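Local coordinates for protein agglutinin alpha chain (Artocarpus integer, PDB 4R6R) that binds D-galactose and the T-antigen disaccharide Gal-beta1,3-GalNAc as a tetrameric plant lectin, and recognises human IgA1, at residues I15-I25 and V75-F86; N43-F51 and G118-Y126. All coordinates share one frame; numbering follows the deposited sequence.

Contact 1. Residues I15-I25 and V75-F86; sequences INLSYNKETAI and VSGYVVVRSLTF. With 147 (4-nitrophenyl beta-D-galactopyranoside), chain I; EDO (1,2-ethanediol), chain L.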
loop_
_atom_site.group_PDB
_atom_site.type_symbol
_atom_site.label_atom_id
_atom_site.label_comp_id
_atom_site.label_asym_id
_atom_site.label_seq_id
_atom_site.Cartn_x
_atom_site.Cartn_y
_atom_site.Cartn_z
ATOM N N ILE A 15 -7.540 -23.345 2.511
ATOM C CA ILE A 15 -6.194 -23.919 2.242
ATOM C C ILE A 15 -6.372 -25.440 2.290
ATOM O O ILE A 15 -6.996 -25.981 3.239
ATOM C CB ILE A 15 -5.229 -23.491 3.327
ATOM C CG1 ILE A 15 -4.949 -21.976 3.182
ATOM C CG2 ILE A 15 -3.910 -24.158 3.103
ATOM C CD1 ILE A 15 -4.087 -21.359 4.280
ATOM N N ASN A 16 -5.890 -26.088 1.255
ATOM C CA ASN A 16 -5.891 -27.553 1.192
ATOM C C ASN A 16 -4.435 -28.044 1.172
ATOM O O ASN A 16 -3.709 -27.802 0.223
ATOM C CB ASN A 16 -6.599 -28.000 -0.064
ATOM C CG ASN A 16 -8.063 -27.694 -0.028
ATOM O OD1 ASN A 16 -8.833 -28.356 0.649
ATOM N ND2 ASN A 16 -8.441 -26.700 -0.769
ATOM N N LEU A 17 -4.008 -28.710 2.246
ATOM C CA LEU A 17 -2.621 -29.160 2.310
ATOM C C LEU A 17 -2.610 -30.613 2.778
ATOM O O LEU A 17 -3.664 -31.182 3.182
ATOM C CB LEU A 17 -1.755 -28.264 3.203
ATOM C CG LEU A 17 -2.107 -28.262 4.697
ATOM C CD1 LEU A 17 -1.461 -29.452 5.414
ATOM C CD2 LEU A 17 -1.550 -26.994 5.332
ATOM N N SER A 18 -1.482 -31.255 2.533
ATOM C CA SER A 18 -1.340 -32.614 3.048
ATOM C C SER A 18 -0.099 -32.677 3.877
ATOM O O SER A 18 0.815 -31.871 3.746
ATOM C CB SER A 18 -1.427 -33.626 1.954
ATOM O OG SER A 18 -0.217 -33.631 1.186
ATOM N N TYR A 19 -0.048 -33.662 4.784
ATOM C CA TYR A 19 1.072 -33.804 5.703
ATOM C C TYR A 19 1.214 -35.218 6.168
ATOM O O TYR A 19 0.348 -36.060 5.965
ATOM C CB TYR A 19 0.842 -32.898 6.951
ATOM C CG TYR A 19 -0.336 -33.363 7.808
ATOM C CD1 TYR A 19 -1.616 -32.925 7.505
ATOM C CD2 TYR A 19 -0.195 -34.273 8.893
ATOM C CE1 TYR A 19 -2.722 -33.379 8.223
ATOM C CE2 TYR A 19 -1.309 -34.691 9.622
ATOM C CZ TYR A 19 -2.547 -34.196 9.273
ATOM O OH TYR A 19 -3.702 -34.608 9.984
ATOM N N ASN A 20 2.402 -35.491 6.709
ATOM C CA ASN A 20 2.686 -36.833 7.266
ATOM C C ASN A 20 3.193 -36.576 8.691
ATOM O O ASN A 20 4.035 -35.715 8.911
ATOM C CB ASN A 20 3.703 -37.507 6.363
ATOM C CG ASN A 20 3.983 -38.951 6.746
ATOM O OD1 ASN A 20 4.390 -39.210 7.861
ATOM N ND2 ASN A 20 3.882 -39.885 5.761
ATOM N N LYS A 21 2.642 -37.344 9.663
ATOM C CA LYS A 21 2.966 -37.162 11.037
ATOM C C LYS A 21 4.365 -37.689 11.418
ATOM O O LYS A 21 4.768 -37.524 12.549
ATOM C CB LYS A 21 1.894 -37.880 11.888
ATOM C CG LYS A 21 0.475 -37.336 11.685
ATOM C CD LYS A 21 -0.469 -38.195 12.544
ATOM C CE LYS A 21 -1.896 -37.594 12.460
ATOM N NZ LYS A 21 -2.843 -38.448 13.231
ATOM N N GLU A 22 5.103 -38.247 10.457
ATOM C CA GLU A 22 6.469 -38.620 10.697
ATOM C C GLU A 22 7.439 -37.852 9.873
ATOM O O GLU A 22 8.658 -37.950 10.143
ATOM C CB GLU A 22 6.732 -40.120 10.515
ATOM C CG GLU A 22 5.876 -40.963 11.484
ATOM C CD GLU A 22 6.235 -42.431 11.494
ATOM O OE1 GLU A 22 7.140 -42.798 10.708
ATOM O OE2 GLU A 22 5.581 -43.224 12.226
ATOM N N THR A 23 6.968 -37.031 8.916
ATOM C CA THR A 23 7.970 -36.327 8.079
ATOM C C THR A 23 7.737 -34.818 8.056
ATOM O O THR A 23 8.385 -34.102 8.810
ATOM C CB THR A 23 8.036 -36.914 6.660
ATOM O OG1 THR A 23 6.737 -36.973 6.063
ATOM C CG2 THR A 23 8.582 -38.391 6.718
ATOM N N ALA A 24 6.866 -34.371 7.166
ATOM C CA ALA A 24 6.772 -32.934 6.886
ATOM C C ALA A 24 5.485 -32.654 6.068
ATOM O O ALA A 24 4.659 -33.570 5.797
ATOM C CB ALA A 24 8.034 -32.498 6.112
ATOM N N ILE A 25 5.346 -31.374 5.668
ATOM C CA ILE A 25 4.265 -30.978 4.779
ATOM C C ILE A 25 4.543 -31.463 3.375
ATOM O O ILE A 25 5.695 -31.421 2.877
ATOM C CB ILE A 25 4.124 -29.416 4.787
ATOM C CG1 ILE A 25 3.962 -28.915 6.226
ATOM C CG2 ILE A 25 3.071 -28.924 3.780
ATOM C CD1 ILE A 25 2.609 -29.340 6.821
ATOM N N VAL A 75 14.635 -33.596 6.825
ATOM C CA VAL A 75 14.022 -34.864 6.462
ATOM C C VAL A 75 14.816 -35.443 5.281
ATOM O O VAL A 75 14.986 -34.788 4.285
ATOM C CB VAL A 75 12.530 -34.719 6.031
ATOM C CG1 VAL A 75 11.981 -36.103 5.667
ATOM C CG2 VAL A 75 11.690 -34.113 7.160
ATOM N N SER A 76 15.332 -36.687 5.419
ATOM C CA SER A 76 16.082 -37.372 4.341
ATOM C C SER A 76 17.270 -36.507 3.882
ATOM O O SER A 76 17.687 -36.546 2.723
ATOM C CB SER A 76 15.161 -37.800 3.195
ATOM O OG SER A 76 14.238 -38.772 3.644
ATOM N N GLY A 77 17.748 -35.679 4.806
ATOM C CA GLY A 77 18.908 -34.794 4.555
ATOM C C GLY A 77 18.600 -33.521 3.760
ATOM O O GLY A 77 19.497 -32.900 3.157
ATOM N N TYR A 78 17.327 -33.146 3.718
ATOM C CA TYR A 78 16.897 -31.889 3.074
ATOM C C TYR A 78 16.288 -31.050 4.195
ATOM O O TYR A 78 15.610 -31.591 5.121
ATOM C CB TYR A 78 15.808 -32.175 2.053
ATOM C CG TYR A 78 16.291 -32.948 0.841
ATOM C CD1 TYR A 78 16.983 -32.290 -0.183
ATOM C CD2 TYR A 78 16.095 -34.320 0.742
ATOM C CE1 TYR A 78 17.449 -32.994 -1.308
ATOM C CE2 TYR A 78 16.539 -35.023 -0.375
ATOM C CZ TYR A 78 17.215 -34.351 -1.389
ATOM O OH TYR A 78 17.681 -35.019 -2.512
ATOM N N VAL A 79 16.546 -29.752 4.139
ATOM C CA VAL A 79 15.826 -28.846 5.060
ATOM C C VAL A 79 14.469 -28.521 4.448
ATOM O O VAL A 79 14.384 -28.108 3.303
ATOM C CB VAL A 79 16.600 -27.513 5.265
ATOM C CG1 VAL A 79 15.778 -26.541 6.130
ATOM C CG2 VAL A 79 18.013 -27.776 5.807
ATOM N N VAL A 80 13.417 -28.851 5.193
ATOM C CA VAL A 80 12.020 -28.704 4.655
ATOM C C VAL A 80 11.121 -28.091 5.744
ATOM O O VAL A 80 11.553 -27.920 6.864
ATOM C CB VAL A 80 11.456 -30.073 4.145
ATOM C CG1 VAL A 80 12.380 -30.634 3.042
ATOM C CG2 VAL A 80 11.367 -31.080 5.282
ATOM N N VAL A 81 9.901 -27.695 5.366
ATOM C CA VAL A 81 8.941 -27.201 6.315
ATOM C C VAL A 81 8.247 -28.449 6.895
ATOM O O VAL A 81 7.469 -29.124 6.223
ATOM C CB VAL A 81 7.928 -26.312 5.598
ATOM C CG1 VAL A 81 6.867 -25.801 6.581
ATOM C CG2 VAL A 81 8.713 -25.174 4.968
ATOM N N ARG A 82 8.645 -28.769 8.118
ATOM C CA ARG A 82 8.155 -29.949 8.812
ATOM C C ARG A 82 6.734 -29.796 9.392
ATOM O O ARG A 82 6.012 -30.780 9.448
ATOM C CB ARG A 82 9.104 -30.373 9.929
ATOM C CG ARG A 82 10.454 -30.825 9.328
ATOM C CD ARG A 82 11.235 -31.731 10.253
ATOM N NE ARG A 82 10.601 -33.064 10.186
ATOM C CZ ARG A 82 10.914 -34.064 11.009
ATOM N NH1 ARG A 82 11.852 -33.892 11.956
ATOM N NH2 ARG A 82 10.297 -35.199 10.892
ATOM N N SER A 83 6.303 -28.569 9.792
ATOM C CA SER A 83 4.969 -28.388 10.286
ATOM C C SER A 83 4.521 -26.982 9.961
ATOM O O SER A 83 5.324 -26.086 9.801
ATOM C CB SER A 83 4.946 -28.599 11.823
ATOM O OG SER A 83 3.726 -28.426 12.459
ATOM N N LEU A 84 3.210 -26.856 9.919
ATOM C CA LEU A 84 2.519 -25.535 9.808
ATOM C C LEU A 84 1.356 -25.513 10.753
ATOM O O LEU A 84 0.607 -26.512 10.933
ATOM C CB LEU A 84 1.965 -25.295 8.409
ATOM C CG LEU A 84 3.037 -25.112 7.354
ATOM C CD1 LEU A 84 2.422 -25.183 5.944
ATOM C CD2 LEU A 84 3.722 -23.747 7.542
ATOM N N THR A 85 1.144 -24.329 11.308
ATOM C CA THR A 85 -0.075 -23.999 12.078
ATOM C C THR A 85 -0.606 -22.669 11.609
ATOM O O THR A 85 0.165 -21.727 11.388
ATOM C CB THR A 85 0.259 -23.876 13.576
ATOM O OG1 THR A 85 0.803 -25.139 14.000
ATOM C CG2 THR A 85 -1.016 -23.518 14.398
ATOM N N PHE A 86 -1.897 -22.614 11.381
ATOM C CA PHE A 86 -2.577 -21.373 10.977
ATOM C C PHE A 86 -3.519 -20.906 12.082
ATOM O O PHE A 86 -4.521 -21.599 12.430
ATOM C CB PHE A 86 -3.390 -21.616 9.680
ATOM C CG PHE A 86 -2.533 -21.975 8.512
ATOM C CD1 PHE A 86 -1.964 -20.983 7.715
ATOM C CD2 PHE A 86 -2.267 -23.329 8.200
ATOM C CE1 PHE A 86 -1.104 -21.295 6.658
ATOM C CE2 PHE A 86 -1.408 -23.635 7.114
ATOM C CZ PHE A 86 -0.818 -22.639 6.345
HETATM C C1 147 I . 13.912 -33.778 -3.818
HETATM C C2 147 I . 14.481 -32.582 -4.632
HETATM O O2 147 I . 15.441 -32.983 -5.650
HETATM C C3 147 I . 15.138 -31.541 -3.708
HETATM O O3 147 I . 15.453 -30.378 -4.503
HETATM C C4 147 I . 14.123 -31.179 -2.532
HETATM O O4 147 I . 13.047 -30.543 -3.189
HETATM C C5 147 I . 13.617 -32.528 -1.836
HETATM C C6 147 I . 12.902 -32.339 -0.478
HETATM O O6 147 I . 11.539 -31.891 -0.631
HETATM O O5 147 I . 12.899 -33.362 -2.784
HETATM O O1 147 I . 13.437 -34.748 -4.785
HETATM C C1 EDO L . 12.691 -40.591 6.965
HETATM O O1 EDO L . 13.632 -40.029 6.028
HETATM C C2 EDO L . 11.490 -41.157 6.214
HETATM O O2 EDO L . 11.220 -40.339 5.068
#
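The methyl of A24 is the bump that fills the hollow here: its CB sits 3.7 Å from V80 CG2, with V75 CG2 and the carbonyl oxygen of V81 also around it. A side chain this small lets the backbones close up, and I25 N makes a nearly straight hydrogen bond to V81 O (3.1 Å, 168°). R82 reaches to the 20-24 loop, its chain bent at chi3 (76°), which brings the guanidinium side-on to T23 O; NE at 2.8 Å and NH2 both donate to that one oxygen, which lies close to the guanidinium plane. Beyond A24, the branched I25 crosses L84 at about a right angle, CG1 meeting L84 CD1. Larger groups fill the wider end: I15 CD1 presses over one face of the F86 ring, 4.1 Å from its centroid, while L17 CD2 comes to the edge of the same ring, 3.8 Å from CE2. I56, I65 and V68 also pack on F86. The loop leading into strand 25-34 closes the narrow end of this apolar wedge and strands 11-19 and 78-88, from different four-stranded sheets, line the wide one; strand 124-132 also borders this interior, characteristic of the three-sheeted beta-prism fold of jacalin.

Contact 2. Residues N43-F51 and G118-Y126; sequences NHKSFITGF and GSIGYWLDY. With 147 (4-nitrophenyl beta-D-galactopyranoside), chain I.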
loop_
_atom_site.group_PDB
_atom_site.type_symbol
_atom_site.label_atom_id
_atom_site.label_comp_id
_atom_site.label_asym_id
_atom_site.label_seq_id
_atom_site.Cartn_x
_atom_site.Cartn_y
_atom_site.Cartn_z
ATOM N N ASN A 43 -2.956 -26.885 -7.572
ATOM C CA ASN A 43 -2.577 -27.769 -6.490
ATOM C C ASN A 43 -1.096 -28.100 -6.665
ATOM O O ASN A 43 -0.666 -28.743 -7.665
ATOM C CB ASN A 43 -3.426 -29.074 -6.514
ATOM C CG ASN A 43 -3.140 -29.975 -5.313
ATOM O OD1 ASN A 43 -2.510 -29.587 -4.315
ATOM N ND2 ASN A 43 -3.679 -31.201 -5.386
ATOM N N HIS A 44 -0.283 -27.712 -5.701
ATOM C CA HIS A 44 1.187 -27.929 -5.809
ATOM C C HIS A 44 1.463 -29.186 -5.076
ATOM O O HIS A 44 1.328 -29.303 -3.861
ATOM C CB HIS A 44 1.940 -26.797 -5.199
ATOM C CG HIS A 44 1.492 -25.449 -5.748
ATOM N ND1 HIS A 44 1.662 -25.120 -7.060
ATOM C CD2 HIS A 44 0.773 -24.396 -5.177
ATOM C CE1 HIS A 44 1.168 -23.902 -7.300
ATOM N NE2 HIS A 44 0.617 -23.445 -6.156
ATOM N N LYS A 45 1.850 -30.194 -5.859
ATOM C CA LYS A 45 1.911 -31.578 -5.364
ATOM C C LYS A 45 3.271 -32.042 -5.007
ATOM O O LYS A 45 4.240 -31.784 -5.719
ATOM C CB LYS A 45 1.368 -32.486 -6.479
ATOM C CG LYS A 45 -0.075 -32.141 -6.807
ATOM C CD LYS A 45 -1.004 -32.868 -5.881
ATOM C CE LYS A 45 -1.165 -34.324 -6.317
ATOM N NZ LYS A 45 -1.409 -35.174 -5.110
ATOM N N SER A 46 3.360 -32.757 -3.895
ATOM C CA SER A 46 4.577 -33.528 -3.631
ATOM C C SER A 46 4.842 -34.503 -4.758
ATOM O O SER A 46 3.894 -35.023 -5.379
ATOM C CB SER A 46 4.364 -34.328 -2.339
ATOM O OG SER A 46 5.459 -35.195 -2.046
ATOM N N PHE A 47 6.125 -34.823 -4.897
ATOM C CA PHE A 47 6.591 -35.919 -5.811
ATOM C C PHE A 47 6.246 -37.285 -5.250
ATOM O O PHE A 47 6.301 -38.278 -6.007
ATOM C CB PHE A 47 8.090 -35.863 -5.976
ATOM C CG PHE A 47 8.642 -34.593 -6.575
ATOM C CD1 PHE A 47 7.845 -33.646 -7.204
ATOM C CD2 PHE A 47 10.029 -34.364 -6.525
ATOM C CE1 PHE A 47 8.428 -32.483 -7.728
ATOM C CE2 PHE A 47 10.620 -33.225 -7.077
ATOM C CZ PHE A 47 9.803 -32.289 -7.694
ATOM N N ILE A 48 5.875 -37.394 -3.978
ATOM C CA ILE A 48 5.530 -38.670 -3.340
ATOM C C ILE A 48 4.121 -38.739 -2.786
ATOM O O ILE A 48 3.420 -37.679 -2.653
ATOM C CB ILE A 48 6.574 -39.101 -2.262
ATOM C CG1 ILE A 48 6.504 -38.189 -1.010
ATOM C CG2 ILE A 48 7.982 -39.127 -2.838
ATOM C CD1 ILE A 48 7.541 -38.594 0.046
ATOM N N THR A 49 3.607 -39.929 -2.511
ATOM C CA THR A 49 2.263 -40.062 -1.996
ATOM C C THR A 49 2.380 -40.544 -0.583
ATOM O O THR A 49 3.489 -40.702 -0.076
ATOM C CB THR A 49 1.453 -41.081 -2.814
ATOM O OG1 THR A 49 2.196 -42.305 -2.768
ATOM C CG2 THR A 49 1.279 -40.621 -4.276
ATOM N N GLY A 50 1.251 -40.738 0.077
ATOM C CA GLY A 50 1.241 -41.236 1.448
ATOM C C GLY A 50 0.904 -40.158 2.496
ATOM O O GLY A 50 1.009 -40.412 3.732
ATOM N N PHE A 51 0.503 -38.976 2.019
ATOM C CA PHE A 51 0.161 -37.899 2.948
ATOM C C PHE A 51 -1.314 -37.913 3.385
ATOM O O PHE A 51 -2.163 -38.484 2.680
ATOM C CB PHE A 51 0.451 -36.554 2.322
ATOM C CG PHE A 51 1.901 -36.339 2.006
ATOM C CD1 PHE A 51 2.762 -35.901 2.985
ATOM C CD2 PHE A 51 2.394 -36.554 0.728
ATOM C CE1 PHE A 51 4.102 -35.667 2.738
ATOM C CE2 PHE A 51 3.734 -36.306 0.453
ATOM C CZ PHE A 51 4.604 -35.905 1.452
ATOM N N GLY A 118 6.657 -20.689 -3.241
ATOM C CA GLY A 118 7.535 -21.611 -2.542
ATOM C C GLY A 118 8.076 -22.656 -3.478
ATOM O O GLY A 118 8.159 -22.456 -4.681
ATOM N N SER A 119 8.411 -23.817 -2.906
ATOM C CA SER A 119 8.913 -24.925 -3.733
ATOM C C SER A 119 8.575 -26.223 -2.996
ATOM O O SER A 119 8.664 -26.257 -1.774
ATOM C CB SER A 119 10.445 -24.800 -3.813
ATOM O OG SER A 119 10.982 -25.897 -4.541
ATOM N N ILE A 120 8.121 -27.243 -3.769
ATOM C CA ILE A 120 7.809 -28.550 -3.186
ATOM C C ILE A 120 8.532 -29.599 -4.040
ATOM O O ILE A 120 8.340 -29.655 -5.252
ATOM C CB ILE A 120 6.294 -28.793 -3.202
ATOM C CG1 ILE A 120 5.613 -27.684 -2.415
ATOM C CG2 ILE A 120 5.920 -30.131 -2.562
ATOM C CD1 ILE A 120 4.116 -27.796 -2.368
ATOM N N GLY A 121 9.254 -30.433 -3.310
ATOM C CA GLY A 121 9.920 -31.619 -3.915
ATOM C C GLY A 121 9.224 -32.854 -3.331
ATOM O O GLY A 121 7.997 -33.046 -3.471
ATOM N N TYR A 122 9.953 -33.711 -2.581
ATOM C CA TYR A 122 9.232 -34.735 -1.771
ATOM C C TYR A 122 8.351 -33.998 -0.737
ATOM O O TYR A 122 7.256 -34.467 -0.361
ATOM C CB TYR A 122 10.257 -35.656 -1.044
ATOM C CG TYR A 122 10.870 -36.750 -1.935
ATOM C CD1 TYR A 122 10.920 -36.628 -3.298
ATOM C CD2 TYR A 122 11.277 -37.954 -1.365
ATOM C CE1 TYR A 122 11.457 -37.613 -4.117
ATOM C CE2 TYR A 122 11.781 -38.977 -2.177
ATOM C CZ TYR A 122 11.866 -38.778 -3.531
ATOM O OH TYR A 122 12.365 -39.773 -4.359
ATOM N N TRP A 123 8.927 -32.925 -0.186
ATOM C CA TRP A 123 8.203 -32.118 0.853
ATOM C C TRP A 123 8.240 -30.635 0.443
ATOM O O TRP A 123 8.975 -30.214 -0.457
ATOM C CB TRP A 123 8.743 -32.316 2.284
ATOM C CG TRP A 123 8.740 -33.780 2.571
ATOM C CD1 TRP A 123 7.638 -34.581 2.868
ATOM C CD2 TRP A 123 9.888 -34.689 2.431
ATOM N NE1 TRP A 123 8.053 -35.908 2.947
ATOM C CE2 TRP A 123 9.391 -36.011 2.714
ATOM C CE3 TRP A 123 11.228 -34.528 2.067
ATOM C CZ2 TRP A 123 10.223 -37.160 2.656
ATOM C CZ3 TRP A 123 12.066 -35.681 2.059
ATOM C CH2 TRP A 123 11.556 -36.946 2.337
ATOM N N LEU A 124 7.437 -29.826 1.166
ATOM C CA LEU A 124 7.487 -28.372 1.042
ATOM C C LEU A 124 8.895 -27.937 1.498
ATOM O O LEU A 124 9.257 -28.048 2.650
ATOM C CB LEU A 124 6.400 -27.760 1.933
ATOM C CG LEU A 124 6.329 -26.188 1.919
ATOM C CD1 LEU A 124 6.101 -25.634 0.529
ATOM C CD2 LEU A 124 5.222 -25.764 2.918
ATOM N N ASP A 125 9.645 -27.398 0.554
ATOM C CA ASP A 125 11.021 -27.000 0.835
ATOM C C ASP A 125 11.095 -25.664 1.526
ATOM O O ASP A 125 11.849 -25.503 2.458
ATOM C CB ASP A 125 11.832 -26.901 -0.476
ATOM C CG ASP A 125 11.825 -28.215 -1.293
ATOM O OD1 ASP A 125 12.185 -29.235 -0.662
ATOM O OD2 ASP A 125 11.414 -28.209 -2.487
ATOM N N TYR A 126 10.278 -24.706 1.041
ATOM C CA TYR A 126 10.342 -23.362 1.601
ATOM C C TYR A 126 9.084 -22.715 1.072
ATOM O O TYR A 126 8.488 -23.157 0.073
ATOM C CB TYR A 126 11.663 -22.576 1.225
ATOM C CG TYR A 126 11.881 -22.393 -0.222
ATOM C CD1 TYR A 126 11.172 -21.441 -0.966
ATOM C CD2 TYR A 126 12.856 -23.184 -0.900
ATOM C CE1 TYR A 126 11.364 -21.317 -2.340
ATOM C CE2 TYR A 126 13.060 -23.059 -2.267
ATOM C CZ TYR A 126 12.332 -22.131 -2.984
ATOM O OH TYR A 126 12.564 -22.019 -4.342
HETATM C C1 147 I . 13.912 -33.778 -3.818
HETATM C C2 147 I . 14.481 -32.582 -4.632
HETATM O O2 147 I . 15.441 -32.983 -5.650
HETATM C C3 147 I . 15.138 -31.541 -3.708
HETATM O O3 147 I . 15.453 -30.378 -4.503
HETATM C C4 147 I . 14.123 -31.179 -2.532
HETATM O O4 147 I . 13.047 -30.543 -3.189
HETATM C C5 147 I . 13.617 -32.528 -1.836
HETATM C C6 147 I . 12.902 -32.339 -0.478
HETATM O O6 147 I . 11.539 -31.891 -0.631
HETATM O O5 147 I . 12.899 -33.362 -2.784
HETATM O O1 147 I . 13.437 -34.748 -4.785
HETATM O O HOH W 1 5.894 -29.975 -6.654
#
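The galactose-binding site of this jacalin-type lectin is built on the turn between strands 110-120 and 124-132, and the loop 43-51 packs against that turn. F47 N donates a nearly straight hydrogen bond to G121 O (2.9 Å, 170°), although it comes from above the carbonyl plane. Beside it S46 OG, anti to its own backbone nitrogen (chi1 176°), donates to Y122 O at 2.6 Å and accepts from I48 N, closing an ST turn; a small hydroxyl suits this place because it can donate across the contact while accepting from its own loop. The F47 ring lies over G121, whose CA is 3.8 Å from the ring centroid. With no side chain, G121 fits between the ring and the sugar, its CA 3.4 Å from O4 of the galactoside. I48 CG2 stands almost exactly on the normal of the Y122 ring, 3.6 Å from its centroid, and I48 CD1 reaches the W123 indole. F51 and W123 meet by their borders, with planes at 81°, while I120 sends CD1 to H44 CB and CG2 to S46 CA. A water donates to both K45 O and I120 O, bridging two carbonyls that could not bond each other.

The turn thus braced offers its backbone to the ligand: Y122 N donates to O5 of the galactoside, and W123 N to its O6 at 2.8 Å. D125 OD1 accepts from O6 at 2.7 Å, and O4 lies within weak hydrogen-bonding distance of both carboxylate oxygens. S119 OG donates to the anti lone pair of D125 OD2, a second-shell bond that would help to hold the carboxylate in place, and the N-terminal G1 N completes the polar grip. Backbone amides, an aspartate and the amino terminus freed by post-translational proteolysis are the hallmark of the galactose-specific jacalin site.

The centres of contact 1 and contact 2 lie about 9 Å apart, and their segments alternate along the chain. They meet at L124, whose backbone probably bonds to both halves of contact 1: V81 N lies 2.8 Å from L124 O, and L124 N lies 2.9 Å from I25 O. W123 CB packs 3.2 Å from I25 O, and F51 CB 3.2 Å from S18 OG. Both contacts reach the galactoside. From 75-86 comes the Y78 ring, with the sugar's C5 over its centre; 118-126 supplies most of the hydrogen bonds, with G1 N adding one. V80 joins interior and pocket, its CG2 against A24 and its CG1 3.9 Å from the sugar's C6.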